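Local coordinates for protein quinone oxidoreductase (Thermus thermophilus, PDB 1IZ0) that binds NADPH and probably uses it to reduce quinones, as a member of the medium-chain dehydrogenase/reductase superfamily, at residues 93-98 and 102-107; 143-148 and 259-264; 62-67 and 71-76. All blocks are in the same frame, centred on the assembly; numbering follows the deposited sequence.

Contact 1: residues 93-98 and 102-107; sequences LPLPEG and EEAAAF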
# COMPACT_ATOMS: atom_id res chain seq x y z
N LEU A 93 -6.13 -15.14 -1.51
CA LEU A 93 -5.02 -15.14 -0.57
C LEU A 93 -5.48 -15.67 0.80
O LEU A 93 -6.25 -15.01 1.49
CB LEU A 93 -4.49 -13.71 -0.44
CG LEU A 93 -3.16 -13.47 0.26
CD1 LEU A 93 -3.35 -13.52 1.77
CD2 LEU A 93 -2.15 -14.52 -0.21
N PRO A 94 -5.01 -16.87 1.19
CA PRO A 94 -5.38 -17.49 2.47
C PRO A 94 -4.90 -16.64 3.65
O PRO A 94 -3.79 -16.09 3.61
CB PRO A 94 -4.67 -18.85 2.43
CG PRO A 94 -4.47 -19.10 0.98
CD PRO A 94 -4.09 -17.75 0.45
N LEU A 95 -5.71 -16.56 4.69
CA LEU A 95 -5.38 -15.77 5.86
C LEU A 95 -5.20 -16.65 7.09
O LEU A 95 -5.77 -17.74 7.16
CB LEU A 95 -6.49 -14.75 6.13
CG LEU A 95 -6.81 -13.81 4.96
CD1 LEU A 95 -8.09 -13.05 5.25
CD2 LEU A 95 -5.66 -12.85 4.76
N PRO A 96 -4.40 -16.19 8.06
CA PRO A 96 -4.17 -16.97 9.28
C PRO A 96 -5.45 -16.93 10.11
O PRO A 96 -6.15 -15.93 10.10
CB PRO A 96 -3.04 -16.21 9.98
CG PRO A 96 -2.40 -15.41 8.89
CD PRO A 96 -3.57 -14.97 8.06
N GLU A 97 -5.73 -18.01 10.83
CA GLU A 97 -6.92 -18.06 11.67
C GLU A 97 -6.91 -16.91 12.66
O GLU A 97 -5.87 -16.59 13.23
CB GLU A 97 -6.96 -19.39 12.43
CG GLU A 97 -7.17 -20.58 11.54
CD GLU A 97 -8.55 -20.57 10.92
OE1 GLU A 97 -8.69 -21.01 9.75
OE2 GLU A 97 -9.50 -20.13 11.61
N GLY A 98 -8.06 -16.28 12.85
CA GLY A 98 -8.15 -15.19 13.80
C GLY A 98 -7.85 -13.79 13.28
O GLY A 98 -8.13 -12.81 13.97
N GLU A 102 -10.71 -6.41 9.10
CA GLU A 102 -10.13 -5.08 8.91
C GLU A 102 -8.62 -5.13 8.73
O GLU A 102 -8.08 -4.49 7.83
CB GLU A 102 -10.46 -4.16 10.10
CG GLU A 102 -11.93 -3.80 10.24
CD GLU A 102 -12.74 -4.89 10.93
OE1 GLU A 102 -13.95 -4.68 11.13
OE2 GLU A 102 -12.16 -5.94 11.28
N GLU A 103 -7.93 -5.88 9.60
CA GLU A 103 -6.48 -5.97 9.50
C GLU A 103 -6.09 -6.65 8.18
O GLU A 103 -5.10 -6.28 7.55
CB GLU A 103 -5.91 -6.76 10.69
CG GLU A 103 -4.42 -6.49 10.92
CD GLU A 103 -3.87 -7.22 12.13
OE1 GLU A 103 -4.50 -7.14 13.21
OE2 GLU A 103 -2.80 -7.84 12.01
N ALA A 104 -6.88 -7.65 7.78
CA ALA A 104 -6.61 -8.35 6.52
C ALA A 104 -6.76 -7.41 5.32
O ALA A 104 -6.00 -7.49 4.36
CB ALA A 104 -7.57 -9.55 6.36
N ALA A 105 -7.74 -6.51 5.39
CA ALA A 105 -7.98 -5.56 4.29
C ALA A 105 -6.85 -4.54 4.13
O ALA A 105 -6.70 -3.93 3.07
CB ALA A 105 -9.30 -4.84 4.51
N ALA A 106 -6.07 -4.35 5.19
CA ALA A 106 -4.98 -3.38 5.16
C ALA A 106 -3.64 -4.02 4.81
O ALA A 106 -2.60 -3.37 4.87
CB ALA A 106 -4.87 -2.71 6.52
N PHE A 107 -3.67 -5.29 4.42
CA PHE A 107 -2.44 -6.01 4.10
C PHE A 107 -1.93 -6.11 2.66
O PHE A 107 -0.81 -5.69 2.37
CB PHE A 107 -2.52 -7.42 4.70
CG PHE A 107 -1.47 -8.37 4.18
CD1 PHE A 107 -1.78 -9.28 3.18
CD2 PHE A 107 -0.18 -8.34 4.69
CE1 PHE A 107 -0.80 -10.15 2.68
CE2 PHE A 107 0.80 -9.20 4.20
CZ PHE A 107 0.49 -10.11 3.19
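Leu95 and Ala104 make the closer of two small apolar touches by which the chain, having left strand 93-94, meets the helical turn that follows it. The side chain of Leu95 is instructive from base to tip. Its CB is directed toward the helix but stays 5.3 Å from CB of Ala104, too far to touch it. Anti to the carbonyl carbon (chi1 -56°), CG comes nearer but still does not touch Ala104, and the two methyls finish the approach. CD1 rests on Ala104 CB at 3.7 Å and has Arg71 of strand 70-75 as a further neighbour. CD2 reaches the same methyl at 4.1 Å, and its other flank faces CD1 of Leu93 within its own segment, 3.8 Å away. One alanine methyl is thus held under the fork of a leucine.

Leu93 supplies the second touch. Its CD1 approaches CE1 of Phe107 at 4.3 Å, meeting the ring obliquely. Phe107 lies just past the helix, its backbone N bonded to Ala104 O at 3.2 Å, and its ring also meets that of Phe111. Leu93 also touches Leu258 and Leu262, and the Ala104 methyl touches Val64, so the pairings belong to a wider apolar layer.

No hydrogen bond or salt bridge spans the two segments. The charged ends nearby turn to other partners, Glu102 to Arg301 and Glu103 to Arg270. The chemistry is therefore that of aliphatic and aromatic carbon alone: shape and burial hold the strand exit against the helix, with no polar bond to dictate direction.

Contact 2: residues 143-148 and 259-264; sequences VQVARA and GFLLPR
Ala148, in the last turn of helix 137-148, meets two side chains of segment 259-264 that are themselves folded together. Phe260 extends with CG anti to its backbone N (chi1 175°), which sends CZ forward to Ala148 CB at 4.0 Å. Ala148 O lies at the ring's edge, near its plane, 3.9 Å from CZ.

Arg264 comes in beside it. Its chain is extended from CG to NE; NE lies 3.9 Å from Ala148 CB, and the turn at chi4 (73°) carries the rest of the guanidinium back over the ring. NH1 lies 3.4 Å above one face of the Phe260 ring, displaced toward the rim, and donates to Phe260 O at 2.8 Å. That bond follows a carbonyl lone pair and stays close to the guanidinium plane, which limits rotation of the group. Deeper in, Val145 CG2 and Leu261 CD2 approach to 4.3 Å, with Phe111 and Leu112 of helix 108-120 alongside.

No hydrogen bond crosses between the segments. An alanine methyl and carbonyl, a ring edge and the CD-NE end of the arginine chain do the touching, while the arginine charge sits near the carbonyl end of helix 137-148, whose dipole would probably interact with it favourably.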
# COMPACT_ATOMS: atom_id res chain seq x y z
N VAL A 143 7.89 0.03 7.31
CA VAL A 143 8.75 -0.06 8.48
C VAL A 143 8.82 -1.50 8.98
O VAL A 143 9.90 -2.01 9.26
CB VAL A 143 8.25 0.86 9.62
CG1 VAL A 143 9.12 0.66 10.87
CG2 VAL A 143 8.32 2.32 9.18
N GLN A 144 7.66 -2.14 9.09
CA GLN A 144 7.61 -3.52 9.57
C GLN A 144 8.33 -4.48 8.63
O GLN A 144 9.06 -5.36 9.07
CB GLN A 144 6.16 -3.97 9.74
CG GLN A 144 5.40 -3.23 10.83
CD GLN A 144 4.00 -3.77 11.02
OE1 GLN A 144 3.81 -4.90 11.45
NE2 GLN A 144 3.00 -2.96 10.68
N VAL A 145 8.10 -4.32 7.32
CA VAL A 145 8.73 -5.21 6.35
C VAL A 145 10.24 -5.01 6.33
O VAL A 145 11.00 -5.98 6.33
CB VAL A 145 8.15 -4.98 4.95
CG1 VAL A 145 8.87 -5.86 3.94
CG2 VAL A 145 6.66 -5.30 4.96
N ALA A 146 10.68 -3.75 6.32
CA ALA A 146 12.10 -3.45 6.31
C ALA A 146 12.74 -4.06 7.55
O ALA A 146 13.84 -4.62 7.47
CB ALA A 146 12.31 -1.94 6.30
N ARG A 147 12.07 -3.96 8.69
CA ARG A 147 12.60 -4.52 9.93
C ARG A 147 12.77 -6.03 9.82
O ARG A 147 13.82 -6.57 10.20
CB ARG A 147 11.66 -4.22 11.10
CG ARG A 147 11.75 -2.81 11.64
CD ARG A 147 12.81 -2.72 12.73
NE ARG A 147 14.15 -3.01 12.22
CZ ARG A 147 15.17 -3.36 12.99
NH1 ARG A 147 15.00 -3.47 14.31
NH2 ARG A 147 16.36 -3.61 12.45
N ALA A 148 11.75 -6.71 9.29
CA ALA A 148 11.79 -8.16 9.12
C ALA A 148 12.89 -8.57 8.15
O ALA A 148 13.36 -9.71 8.17
CB ALA A 148 10.46 -8.66 8.61
N GLY A 259 5.77 -16.04 0.18
CA GLY A 259 6.49 -17.02 0.96
C GLY A 259 7.20 -16.35 2.12
O GLY A 259 7.55 -16.99 3.11
N PHE A 260 7.42 -15.05 2.00
CA PHE A 260 8.10 -14.31 3.05
C PHE A 260 7.12 -13.57 3.95
O PHE A 260 7.31 -13.52 5.16
CB PHE A 260 9.08 -13.32 2.42
CG PHE A 260 9.76 -12.42 3.41
CD1 PHE A 260 9.15 -11.25 3.84
CD2 PHE A 260 11.01 -12.75 3.92
CE1 PHE A 260 9.78 -10.42 4.76
CE2 PHE A 260 11.64 -11.92 4.84
CZ PHE A 260 11.02 -10.75 5.26
N LEU A 261 6.09 -12.99 3.35
CA LEU A 261 5.09 -12.23 4.09
C LEU A 261 4.05 -13.04 4.87
O LEU A 261 3.79 -12.75 6.04
CB LEU A 261 4.37 -11.28 3.12
CG LEU A 261 5.24 -10.21 2.44
CD1 LEU A 261 4.43 -9.52 1.35
CD2 LEU A 261 5.72 -9.20 3.47
N LEU A 262 3.44 -14.04 4.23
CA LEU A 262 2.41 -14.85 4.89
C LEU A 262 2.79 -15.50 6.21
O LEU A 262 2.05 -15.41 7.19
CB LEU A 262 1.89 -15.92 3.93
CG LEU A 262 1.09 -15.38 2.75
CD1 LEU A 262 0.48 -16.55 1.99
CD2 LEU A 262 -0.00 -14.44 3.25
N PRO A 263 3.95 -16.18 6.27
CA PRO A 263 4.29 -16.80 7.56
C PRO A 263 4.45 -15.75 8.67
O PRO A 263 4.49 -16.09 9.85
CB PRO A 263 5.61 -17.52 7.27
CG PRO A 263 5.48 -17.87 5.80
CD PRO A 263 4.89 -16.60 5.22
N ARG A 264 4.55 -14.48 8.29
CA ARG A 264 4.73 -13.43 9.27
C ARG A 264 3.46 -12.62 9.57
O ARG A 264 3.41 -11.86 10.53
CB ARG A 264 5.83 -12.47 8.81
CG ARG A 264 7.20 -13.10 8.69
CD ARG A 264 8.20 -12.07 8.19
NE ARG A 264 9.58 -12.49 8.40
CZ ARG A 264 10.19 -13.45 7.69
NH1 ARG A 264 9.54 -14.08 6.71
NH2 ARG A 264 11.44 -13.77 7.97

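Contact 3: residues 62-67 and 71-76; sequences EVVGVV and RYAALV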
# COMPACT_ATOMS: atom_id res chain seq x y z
N GLU A 62 -9.07 -3.75 -3.14
CA GLU A 62 -8.50 -4.57 -2.08
C GLU A 62 -9.64 -5.10 -1.23
O GLU A 62 -10.19 -4.39 -0.38
CB GLU A 62 -7.55 -3.71 -1.25
CG GLU A 62 -6.61 -4.49 -0.37
CD GLU A 62 -5.45 -3.63 0.10
OE1 GLU A 62 -5.53 -2.39 -0.04
OE2 GLU A 62 -4.46 -4.20 0.61
N VAL A 63 -9.99 -6.36 -1.45
CA VAL A 63 -11.11 -6.99 -0.77
C VAL A 63 -10.77 -8.14 0.17
O VAL A 63 -9.76 -8.82 0.01
CB VAL A 63 -12.13 -7.47 -1.83
CG1 VAL A 63 -13.10 -8.47 -1.24
CG2 VAL A 63 -12.89 -6.29 -2.38
N VAL A 64 -11.64 -8.32 1.16
CA VAL A 64 -11.53 -9.40 2.13
C VAL A 64 -12.94 -9.97 2.26
O VAL A 64 -13.91 -9.22 2.42
CB VAL A 64 -11.06 -8.89 3.50
CG1 VAL A 64 -11.19 -9.99 4.54
CG2 VAL A 64 -9.61 -8.45 3.40
N GLY A 65 -13.07 -11.29 2.17
CA GLY A 65 -14.39 -11.88 2.26
C GLY A 65 -14.42 -13.39 2.42
O GLY A 65 -13.38 -14.04 2.53
N VAL A 66 -15.63 -13.94 2.41
CA VAL A 66 -15.81 -15.37 2.59
C VAL A 66 -16.23 -16.15 1.36
O VAL A 66 -17.05 -15.70 0.56
CB VAL A 66 -16.85 -15.62 3.71
CG1 VAL A 66 -17.08 -17.12 3.88
CG2 VAL A 66 -16.36 -15.01 5.01
N VAL A 67 -15.65 -17.34 1.21
CA VAL A 67 -15.97 -18.23 0.11
C VAL A 67 -16.11 -19.62 0.72
O VAL A 67 -15.13 -20.22 1.16
CB VAL A 67 -14.85 -18.27 -0.95
CG1 VAL A 67 -15.22 -19.23 -2.07
CG2 VAL A 67 -14.62 -16.87 -1.50
N ARG A 71 -12.39 -17.41 4.92
CA ARG A 71 -12.05 -16.02 4.60
C ARG A 71 -10.74 -15.85 3.82
O ARG A 71 -9.71 -16.44 4.16
CB ARG A 71 -11.97 -15.20 5.89
CG ARG A 71 -11.58 -13.74 5.69
CD ARG A 71 -11.68 -12.99 7.01
NE ARG A 71 -13.03 -13.06 7.55
CZ ARG A 71 -13.31 -13.08 8.85
NH1 ARG A 71 -12.33 -13.03 9.75
NH2 ARG A 71 -14.57 -13.14 9.26
N TYR A 72 -10.80 -15.02 2.78
CA TYR A 72 -9.66 -14.76 1.91
C TYR A 72 -9.53 -13.26 1.65
O TYR A 72 -10.49 -12.50 1.82
CB TYR A 72 -9.86 -15.42 0.55
CG TYR A 72 -9.92 -16.93 0.55
CD1 TYR A 72 -8.76 -17.70 0.49
CD2 TYR A 72 -11.15 -17.59 0.55
CE1 TYR A 72 -8.82 -19.09 0.43
CE2 TYR A 72 -11.22 -18.98 0.48
CZ TYR A 72 -10.05 -19.73 0.42
OH TYR A 72 -10.11 -21.10 0.31
N ALA A 73 -8.34 -12.86 1.22
CA ALA A 73 -8.07 -11.47 0.86
C ALA A 73 -7.83 -11.54 -0.64
O ALA A 73 -7.40 -12.57 -1.15
CB ALA A 73 -6.83 -10.96 1.57
N ALA A 74 -8.11 -10.46 -1.36
CA ALA A 74 -7.88 -10.50 -2.80
C ALA A 74 -7.75 -9.13 -3.43
O ALA A 74 -8.31 -8.15 -2.94
CB ALA A 74 -9.02 -11.26 -3.49
N LEU A 75 -6.97 -9.07 -4.50
CA LEU A 75 -6.79 -7.84 -5.25
C LEU A 75 -7.62 -8.04 -6.51
O LEU A 75 -7.42 -9.00 -7.25
CB LEU A 75 -5.33 -7.62 -5.61
CG LEU A 75 -4.50 -7.08 -4.45
CD1 LEU A 75 -3.11 -6.74 -4.92
CD2 LEU A 75 -5.18 -5.84 -3.89
N VAL A 76 -8.56 -7.13 -6.73
CA VAL A 76 -9.43 -7.20 -7.89
C VAL A 76 -9.24 -5.88 -8.64
O VAL A 76 -8.73 -4.92 -8.08
CB VAL A 76 -10.91 -7.35 -7.44
CG1 VAL A 76 -11.80 -7.54 -8.63
CG2 VAL A 76 -11.05 -8.54 -6.50
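Strands 62-67 and 70-75 form a beta hairpin in the GroES-like part of the enzyme, and this contact is its antiparallel ladder. Four backbone bonds hold it, in two hydrogen-bonded pairs. Val63 N gives to Ala74 O at 2.9 Å and Ala74 N returns to Val63 O at 2.7 Å. Gly65 and Tyr72 exchange the other two, with Tyr72 N at 2.8 Å from Gly65 O. Between these two pairs lies the non-hydrogen-bonded pair Val64-Ala73, where CA of Val64 makes a CA-H...O contact with Tyr72 O at 3.3 Å; Glu62-Leu75 and Val66-Arg71 flank the set.

On one face, Glu62 and Leu75 run side by side, CG of the glutamate 4.0 Å from CD2 of the leucine. The carboxylate beyond is held by a salt bridge to Lys297 and a bond from Val109 N. Val64 divides its methyls, CG2 meeting Ala73 CB and CG1 meeting CD of Arg71 at 3.9 Å. Arg71 bends at chi3 (-59°) beyond that point, and its NE forms a salt bridge with Glu33.

The Tyr72 ring belongs to the other face. With CG anti to the carbonyl carbon (chi1 -64°), it swings back across the ladder to Val67, whose CB lies obliquely to the ring, 4.0 Å from CE2; the two side chains are roughly perpendicular. An alanine in place of Tyr72 would keep the backbone bonds but is likely to leave Val67 without its aromatic cover.

Strand 62-67 also bonds to strand 27-37, and strand 70-75 to strand 93-94. Such a hairpin, continued on both flanks into a larger curled sheet, is typical of the GroES-like fold of medium-chain dehydrogenases.

The three contacts illustrate how a sheet, a short helix and two helix ends far apart in sequence can be joined in relay. Contact 3 passes to contact 1 through the sheet itself, by a probable hydrogen bond from Leu93 N to Ala73 O at 2.9 Å. Contact 1 passes to contact 2 by packing without a polar bond, Leu93 CD1 lying 3.8 Å from Leu262 CD2. Contacts 2 and 3 do not touch; their nearest atoms are about 8 Å apart. The NADPH site, empty in this model, lies closest to contact 3: the side chain of Leu75 is about 4 Å from that of Leu244, a cofactor-binding residue, whereas the side chain of Leu261 in contact 2 is about 9 Å from it.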